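Local structure of pyridine nucleotide-disulphide oxidoreductase dimerisation region (Escherichia coli BL21, 6KYY) at residues Leu311-Ile316 / Asp330-Val335; Pro336-Val339 / Leu345-Val348; His91-Ala94 / Asn98-Val101. The protein is an FAD-dependent oxidoreductase of the pyridine nucleotide-disulfide family, probably involved in resistance to reactive chlorine species. All coordinates share one frame; numbering follows the deposited sequence.

In the fold
Along the chain the order is contact 3, contact 1, contact 2, and each closes before the next opens. Contact 3 joins the end of helix 71-94 to strand 99-103, part of the sheet of the FAD-binding region, and its centre lies about 26 Å from that of contact 1 and about 34 Å from that of contact 2. Contacts 1 and 2 are neighbours, with centres about 17 Å apart: the loop that returns to helix 307-321 in contact 1 leads directly into strand 337-339 of contact 2, and Asn334 O touches Val348 CG2. Contacts 1 and 2 thus mark the passage from the FAD-binding part to the dimerisation part, near the second subunit.

Contact 1 of 3, residues Leu311-Ile316 / Asp330-Val335; sequences LDDYRI and DDRKNV
Asp312 OD2 is gripped twice by the guanidinium group of Arg332, at 2.6 Å from NE and, through a weak, more bent bond, at 2.9 Å from NH2. The two side chains approach from opposite directions. Arg332 reaches the helix with its chain extended from CG to NE; the oxygen sits at the edge of the guanidinium, and NE meets OD2 on its anti side, somewhat out of the carboxylate plane. Asp313, one residue further along the helix, arrives roughly at right angles to the arginine and accepts the N-H of Arg332 NH2 at its OD2, 2.6 Å away, in a nearly straight bond (173°). Here the donor stands above the carboxylate plane, although OD2 remains in the plane of the guanidinium. One arginine thus ties two successive aspartates, an example of a salt-bridge network that fastens a loop back onto the helix preceding it: segment 330-335 belongs to the loop between helix 307-321 and strand 337-339. The other oxygens are occupied too. Asp312 OD1 forms salt bridges with Arg327 and, through a weak hydrogen bond of 3.2 Å, with Arg315 NH1, while Asp313 OD1 accepts the backbone N-H of Gly298. These surrounding positive charges would probably favour ionised carboxylates. Beside the network, Ile316 CG1 lies obliquely to the guanidinium, 4.4 Å from Arg332 NH2, and Ile430 of the second subunit packs on both Asp312 and Arg332.

Contact 2 of 3, residues Pro336-Val339 / Leu345-Val348; sequences PYSV and LSRV
Tyr337 and Arg347 lie side by side and point the same way from adjacent strands, yet their flat groups are turned 90° against each other. With CG set between the backbone N and the carbonyl carbon (chi1 66°), the tyrosine ring leans across to the neighbouring strand, and Arg347 CB sits over one of its faces, offset toward the rim, in a CH-pi contact 3.9 Å from the ring centroid. The arginine then bends at chi2 and chi3, which turns the edge of its guanidinium to the phenol oxygen: Arg347 NE is 2.7 Å and NH2 3.0 Å from Tyr337 OH, both as weak hydrogen bonds. Val339 and Leu345 share this side of the sheet, with Val339 CG2 3.9 Å from Leu345 CD1. On the other side Ser338 OG and Ser346 OG form a hydrogen bond of 3.1 Å between residues of a non-hydrogen-bonded pair. The backbones make an antiparallel beta hairpin, its strand directions 160° apart, and strand 337-339 is the outermost of the dimerisation-domain sheet within this chain. In the hydrogen-bonded pair Tyr337-Arg347, Tyr337 N reaches Arg347 O at 3.0 Å and Arg347 N reaches Tyr337 O at 2.8 Å; Val339 and Leu345 exchange a second such couple. Strand 396-402 continues the sheet beyond Leu345-Val348. The stronger polar partner of both large side chains is Glu204, which forms a salt bridge with Arg347 NE and a hydrogen bond with Tyr337 OH; the acid probably balances the arginine's charge and helps hold the phenol and guanidinium together.

Contact 3 of 3, residues His91-Ala94 / Asn98-Val101; sequences HNLA and NIDV
Leu93 meets Ile99 and Val101 in the close part of a contact made mainly by apolar side chains, without a hydrogen bond between the segments. Leu93 and Ile99 cross at a slant, and the end of the isoleucine chain, CD1, comes to 4.0 Å from Leu93 CG. With CG1 beside the backbone N and CG2 anti to it (chi1 -74°), the two branches of Ile99 straddle Leu93 O, which lies 3.3 Å from CG2 and 3.8 Å from CD1; CG2 also nears Leu93 CB. Val101, two residues on and pointing the same way from the strand, adds a single methyl, CG2, that sits 4.0 Å from Leu93 CB. Leu93 and Ile99 are both buried. Toward Ala94 the contact is more open to solvent: Val101 CG2 is 4.2 Å from Ala94 CB, but both residues remain partly exposed, and the strand covers little of the alanine. The alternation of the strand turns the side chain of Asp100, between Ile99 and Val101, away from the helix. His91, a turn back from Ala94, also points away from the strand and, with Asn87, binds one of the copper ions. The contact shows how a helix is folded back on the strand that follows it after a short turn. Strand 99-103 runs parallel to strand 36-40 in the sheet of the FAD-binding region; Leu93 also packs on Ala26 and Val27 of helix 20-31, Ile99 touches Ala30 of that helix, and Val101 lies against Phe18 and Tyr46, the latter probably an FAD-site residue.

Contact 1 of 3, residues Leu311-Ile316 / Asp330-Val335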
loop_
_atom_site.group_PDB
_atom_site.type_symbol
_atom_site.label_atom_id
_atom_site.label_comp_id
_atom_site.label_asym_id
_atom_site.label_seq_id
_atom_site.Cartn_x
_atom_site.Cartn_y
_atom_site.Cartn_z
ATOM N N LEU B 311 -3.295 -19.951 5.948
ATOM C CA LEU B 311 -4.042 -19.285 7.010
ATOM C C LEU B 311 -5.534 -19.570 6.894
ATOM O O LEU B 311 -6.205 -19.814 7.903
ATOM C CB LEU B 311 -3.783 -17.779 6.979
ATOM C CG LEU B 311 -4.358 -16.999 8.164
ATOM C CD1 LEU B 311 -3.696 -17.434 9.462
ATOM C CD2 LEU B 311 -4.216 -15.497 7.961
ATOM N N ASP B 312 -6.070 -19.539 5.672
ATOM C CA ASP B 312 -7.468 -19.903 5.476
ATOM C C ASP B 312 -7.713 -21.365 5.819
ATOM O O ASP B 312 -8.817 -21.727 6.237
ATOM C CB ASP B 312 -7.896 -19.620 4.037
ATOM C CG ASP B 312 -9.397 -19.692 3.854
ATOM O OD1 ASP B 312 -10.114 -18.941 4.547
ATOM O OD2 ASP B 312 -9.857 -20.502 3.022
ATOM N N ASP B 313 -6.697 -22.216 5.647
ATOM C CA ASP B 313 -6.822 -23.610 6.056
ATOM C C ASP B 313 -7.052 -23.721 7.558
ATOM O O ASP B 313 -7.876 -24.524 8.011
ATOM C CB ASP B 313 -5.577 -24.393 5.644
ATOM C CG ASP B 313 -5.544 -24.698 4.162
ATOM O OD1 ASP B 313 -4.441 -24.940 3.630
ATOM O OD2 ASP B 313 -6.620 -24.695 3.527
ATOM N N TYR B 314 -6.329 -22.919 8.346
ATOM C CA TYR B 314 -6.588 -22.864 9.780
ATOM C C TYR B 314 -8.026 -22.450 10.058
ATOM O O TYR B 314 -8.662 -22.967 10.984
ATOM C CB TYR B 314 -5.612 -21.897 10.455
ATOM C CG TYR B 314 -6.178 -21.213 11.681
ATOM C CD1 TYR B 314 -6.154 -21.837 12.922
ATOM C CD2 TYR B 314 -6.736 -19.942 11.600
ATOM C CE1 TYR B 314 -6.671 -21.218 14.044
ATOM C CE2 TYR B 314 -7.257 -19.316 12.715
ATOM C CZ TYR B 314 -7.221 -19.958 13.936
ATOM O OH TYR B 314 -7.737 -19.337 15.050
ATOM N N ARG B 315 -8.556 -21.519 9.261
ATOM C CA ARG B 315 -9.930 -21.070 9.457
ATOM C C ARG B 315 -10.920 -22.199 9.203
ATOM O O ARG B 315 -11.932 -22.313 9.905
ATOM C CB ARG B 315 -10.226 -19.880 8.546
ATOM C CG ARG B 315 -9.402 -18.643 8.857
ATOM C CD ARG B 315 -10.163 -17.371 8.526
ATOM N NE ARG B 315 -9.264 -16.235 8.346
ATOM C CZ ARG B 315 -8.996 -15.674 7.171
ATOM N NH1 ARG B 315 -9.560 -16.143 6.065
ATOM N NH2 ARG B 315 -8.163 -14.644 7.101
ATOM N N ILE B 316 -10.646 -23.044 8.207
ATOM C CA ILE B 316 -11.516 -24.188 7.943
ATOM C C ILE B 316 -11.556 -25.112 9.153
ATOM O O ILE B 316 -12.630 -25.453 9.661
ATOM C CB ILE B 316 -11.055 -24.944 6.683
ATOM C CG1 ILE B 316 -10.887 -23.991 5.497
ATOM C CG2 ILE B 316 -12.033 -26.059 6.344
ATOM C CD1 ILE B 316 -12.109 -23.172 5.194
ATOM N N ASP B 330 -14.363 -24.721 -0.571
ATOM C CA ASP B 330 -15.316 -24.276 -1.578
ATOM C C ASP B 330 -15.758 -22.835 -1.361
ATOM O O ASP B 330 -16.450 -22.282 -2.221
ATOM C CB ASP B 330 -16.547 -25.190 -1.591
ATOM C CG ASP B 330 -16.255 -26.561 -2.174
ATOM O OD1 ASP B 330 -17.063 -27.487 -1.946
ATOM O OD2 ASP B 330 -15.222 -26.716 -2.860
ATOM N N ASP B 331 -15.394 -22.223 -0.233
ATOM C CA ASP B 331 -15.685 -20.817 0.013
ATOM C C ASP B 331 -14.690 -19.883 -0.661
ATOM O O ASP B 331 -14.892 -18.665 -0.628
ATOM C CB ASP B 331 -15.699 -20.534 1.517
ATOM C CG ASP B 331 -16.938 -21.070 2.203
ATOM O OD1 ASP B 331 -16.893 -22.209 2.712
ATOM O OD2 ASP B 331 -17.956 -20.349 2.239
ATOM N N ARG B 332 -13.633 -20.418 -1.265
ATOM C CA ARG B 332 -12.578 -19.591 -1.834
ATOM C C ARG B 332 -12.961 -19.120 -3.231
ATOM O O ARG B 332 -13.366 -19.921 -4.078
ATOM C CB ARG B 332 -11.266 -20.370 -1.885
ATOM C CG ARG B 332 -10.369 -20.152 -0.682
ATOM C CD ARG B 332 -9.348 -21.266 -0.556
ATOM N NE ARG B 332 -8.948 -21.481 0.830
ATOM C CZ ARG B 332 -8.237 -22.523 1.248
ATOM N NH1 ARG B 332 -7.847 -23.449 0.383
ATOM N NH2 ARG B 332 -7.916 -22.638 2.529
ATOM N N LYS B 333 -12.827 -17.817 -3.471
ATOM C CA LYS B 333 -13.061 -17.263 -4.794
ATOM C C LYS B 333 -12.189 -16.031 -4.976
ATOM O O LYS B 333 -11.905 -15.306 -4.018
ATOM C CB LYS B 333 -14.541 -16.918 -5.015
ATOM C CG LYS B 333 -15.069 -15.773 -4.167
ATOM C CD LYS B 333 -16.465 -15.372 -4.619
ATOM C CE LYS B 333 -17.161 -14.496 -3.591
ATOM N NZ LYS B 333 -18.268 -13.710 -4.204
ATOM N N ASN B 334 -11.760 -15.813 -6.218
ATOM C CA ASN B 334 -10.914 -14.682 -6.598
ATOM C C ASN B 334 -9.707 -14.561 -5.666
ATOM O O ASN B 334 -9.490 -13.545 -5.002
ATOM C CB ASN B 334 -11.719 -13.381 -6.629
ATOM C CG ASN B 334 -13.010 -13.512 -7.413
ATOM O OD1 ASN B 334 -13.020 -14.023 -8.533
ATOM N ND2 ASN B 334 -14.105 -13.030 -6.835
ATOM N N VAL B 335 -8.916 -15.628 -5.632
ATOM C CA VAL B 335 -7.719 -15.679 -4.798
ATOM C C VAL B 335 -6.640 -14.803 -5.423
ATOM O O VAL B 335 -6.217 -15.058 -6.559
ATOM C CB VAL B 335 -7.227 -17.122 -4.618
ATOM C CG1 VAL B 335 -5.926 -17.136 -3.841
ATOM C CG2 VAL B 335 -8.282 -17.962 -3.915
#

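Contact 2 of 3, residues Pro336-Val339 / Leu345-Val348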
loop_
_atom_site.group_PDB
_atom_site.type_symbol
_atom_site.label_atom_id
_atom_site.label_comp_id
_atom_site.label_asym_id
_atom_site.label_seq_id
_atom_site.Cartn_x
_atom_site.Cartn_y
_atom_site.Cartn_z
ATOM N N PRO B 336 -6.166 -13.770 -4.730
ATOM C CA PRO B 336 -5.146 -12.890 -5.302
ATOM C C PRO B 336 -3.732 -13.383 -5.024
ATOM O O PRO B 336 -3.480 -14.177 -4.116
ATOM C CB PRO B 336 -5.407 -11.559 -4.587
ATOM C CG PRO B 336 -5.910 -11.973 -3.237
ATOM C CD PRO B 336 -6.606 -13.312 -3.401
ATOM N N TYR B 337 -2.801 -12.889 -5.840
ATOM C CA TYR B 337 -1.388 -13.191 -5.665
ATOM C C TYR B 337 -0.567 -12.017 -6.175
ATOM O O TYR B 337 -1.063 -11.160 -6.911
ATOM C CB TYR B 337 -0.993 -14.491 -6.378
ATOM C CG TYR B 337 -1.092 -14.453 -7.886
ATOM C CD1 TYR B 337 -2.259 -14.841 -8.534
ATOM C CD2 TYR B 337 -0.011 -14.054 -8.664
ATOM C CE1 TYR B 337 -2.351 -14.816 -9.913
ATOM C CE2 TYR B 337 -0.096 -14.025 -10.043
ATOM C CZ TYR B 337 -1.267 -14.407 -10.662
ATOM O OH TYR B 337 -1.354 -14.381 -12.035
ATOM N N SER B 338 0.703 -11.986 -5.775
ATOM C CA SER B 338 1.590 -10.887 -6.126
ATOM C C SER B 338 3.005 -11.395 -6.359
ATOM O O SER B 338 3.495 -12.260 -5.627
ATOM C CB SER B 338 1.592 -9.804 -5.036
ATOM O OG SER B 338 0.294 -9.616 -4.499
ATOM N N VAL B 339 3.656 -10.841 -7.379
ATOM C CA VAL B 339 5.043 -11.143 -7.718
ATOM C C VAL B 339 5.878 -9.951 -7.276
ATOM O O VAL B 339 5.758 -8.857 -7.838
ATOM C CB VAL B 339 5.215 -11.414 -9.218
ATOM C CG1 VAL B 339 6.619 -11.932 -9.511
ATOM C CG2 VAL B 339 4.159 -12.386 -9.693
ATOM N N LEU B 345 4.062 -7.157 -9.242
ATOM C CA LEU B 345 2.958 -7.561 -10.108
ATOM C C LEU B 345 1.907 -8.264 -9.258
ATOM O O LEU B 345 2.138 -9.378 -8.778
ATOM C CB LEU B 345 3.457 -8.478 -11.226
ATOM C CG LEU B 345 2.487 -8.972 -12.308
ATOM C CD1 LEU B 345 1.819 -10.289 -11.918
ATOM C CD2 LEU B 345 1.445 -7.910 -12.653
ATOM N N SER B 346 0.755 -7.624 -9.086
ATOM C CA SER B 346 -0.348 -8.176 -8.313
ATOM C C SER B 346 -1.518 -8.501 -9.233
ATOM O O SER B 346 -1.755 -7.811 -10.229
ATOM C CB SER B 346 -0.791 -7.199 -7.221
ATOM O OG SER B 346 0.218 -7.059 -6.240
ATOM N N ARG B 347 -2.254 -9.557 -8.891
ATOM C CA ARG B 347 -3.257 -10.092 -9.800
ATOM C C ARG B 347 -4.417 -10.702 -9.026
ATOM O O ARG B 347 -4.248 -11.215 -7.917
ATOM C CB ARG B 347 -2.646 -11.145 -10.732
ATOM C CG ARG B 347 -1.908 -10.565 -11.924
ATOM C CD ARG B 347 -2.595 -10.950 -13.217
ATOM N NE ARG B 347 -2.724 -12.399 -13.337
ATOM C CZ ARG B 347 -3.881 -13.036 -13.473
ATOM N NH1 ARG B 347 -5.016 -12.352 -13.513
ATOM N NH2 ARG B 347 -3.903 -14.358 -13.573
ATOM N N VAL B 348 -5.600 -10.637 -9.637
ATOM C CA VAL B 348 -6.787 -11.326 -9.144
ATOM C C VAL B 348 -7.704 -11.536 -10.337
ATOM O O VAL B 348 -7.688 -10.756 -11.292
ATOM C CB VAL B 348 -7.480 -10.531 -8.007
ATOM C CG1 VAL B 348 -8.056 -9.227 -8.533
ATOM C CG2 VAL B 348 -8.564 -11.371 -7.341
#

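Contact 3 of 3, residues His91-Ala94 / Asn98-Val101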
loop_
_atom_site.group_PDB
_atom_site.type_symbol
_atom_site.label_atom_id
_atom_site.label_comp_id
_atom_site.label_asym_id
_atom_site.label_seq_id
_atom_site.Cartn_x
_atom_site.Cartn_y
_atom_site.Cartn_z
ATOM N N HIS B 91 8.459 -18.326 21.195
ATOM C CA HIS B 91 8.016 -18.028 22.553
ATOM C C HIS B 91 6.508 -17.838 22.632
ATOM O O HIS B 91 5.900 -18.169 23.655
ATOM C CB HIS B 91 8.740 -16.789 23.080
ATOM C CG HIS B 91 10.013 -17.097 23.802
ATOM N ND1 HIS B 91 10.047 -17.460 25.132
ATOM C CD2 HIS B 91 11.300 -17.100 23.380
ATOM C CE1 HIS B 91 11.299 -17.672 25.497
ATOM N NE2 HIS B 91 12.079 -17.460 24.452
ATOM N N ASN B 92 5.883 -17.321 21.571
ATOM C CA ASN B 92 4.433 -17.145 21.588
ATOM C C ASN B 92 3.696 -18.473 21.687
ATOM O O ASN B 92 2.510 -18.488 22.037
ATOM C CB ASN B 92 3.979 -16.378 20.345
ATOM C CG ASN B 92 3.617 -14.938 20.651
ATOM O OD1 ASN B 92 3.828 -14.456 21.766
ATOM N ND2 ASN B 92 3.067 -14.242 19.664
ATOM N N LEU B 93 4.368 -19.585 21.390
ATOM C CA LEU B 93 3.826 -20.922 21.588
ATOM C C LEU B 93 4.348 -21.572 22.864
ATOM O O LEU B 93 3.572 -22.145 23.632
ATOM C CB LEU B 93 4.160 -21.811 20.383
ATOM C CG LEU B 93 3.099 -21.940 19.291
ATOM C CD1 LEU B 93 3.155 -20.749 18.350
ATOM C CD2 LEU B 93 3.280 -23.244 18.526
ATOM N N ALA B 94 5.657 -21.479 23.108
ATOM C CA ALA B 94 6.270 -22.172 24.236
ATOM C C ALA B 94 5.872 -21.582 25.582
ATOM O O ALA B 94 6.076 -22.234 26.610
ATOM C CB ALA B 94 7.793 -22.156 24.094
ATOM N N ASN B 98 -0.439 -25.123 27.864
ATOM C CA ASN B 98 -1.033 -26.263 27.178
ATOM C C ASN B 98 -0.352 -26.591 25.852
ATOM O O ASN B 98 -0.866 -27.426 25.102
ATOM C CB ASN B 98 -2.525 -26.019 26.938
ATOM C CG ASN B 98 -3.185 -25.260 28.073
ATOM O OD1 ASN B 98 -3.090 -24.036 28.153
ATOM N ND2 ASN B 98 -3.865 -25.986 28.954
ATOM N N ILE B 99 0.779 -25.960 25.543
ATOM C CA ILE B 99 1.504 -26.203 24.300
ATOM C C ILE B 99 2.871 -26.781 24.638
ATOM O O ILE B 99 3.579 -26.251 25.503
ATOM C CB ILE B 99 1.652 -24.922 23.458
ATOM C CG1 ILE B 99 0.326 -24.562 22.797
ATOM C CG2 ILE B 99 2.717 -25.104 22.387
ATOM C CD1 ILE B 99 0.404 -23.344 21.900
ATOM N N ASP B 100 3.236 -27.862 23.955
ATOM C CA ASP B 100 4.557 -28.477 24.070
ATOM C C ASP B 100 5.216 -28.424 22.694
ATOM O O ASP B 100 4.891 -29.226 21.815
ATOM C CB ASP B 100 4.456 -29.912 24.578
ATOM C CG ASP B 100 4.290 -29.989 26.080
ATOM O OD1 ASP B 100 3.387 -30.719 26.540
ATOM O OD2 ASP B 100 5.060 -29.321 26.801
ATOM N N VAL B 101 6.131 -27.479 22.504
ATOM C CA VAL B 101 6.918 -27.416 21.277
ATOM C C VAL B 101 8.000 -28.487 21.375
ATOM O O VAL B 101 8.920 -28.383 22.189
ATOM C CB VAL B 101 7.525 -26.026 21.061
ATOM C CG1 VAL B 101 8.155 -25.936 19.679
ATOM C CG2 VAL B 101 6.463 -24.952 21.237
#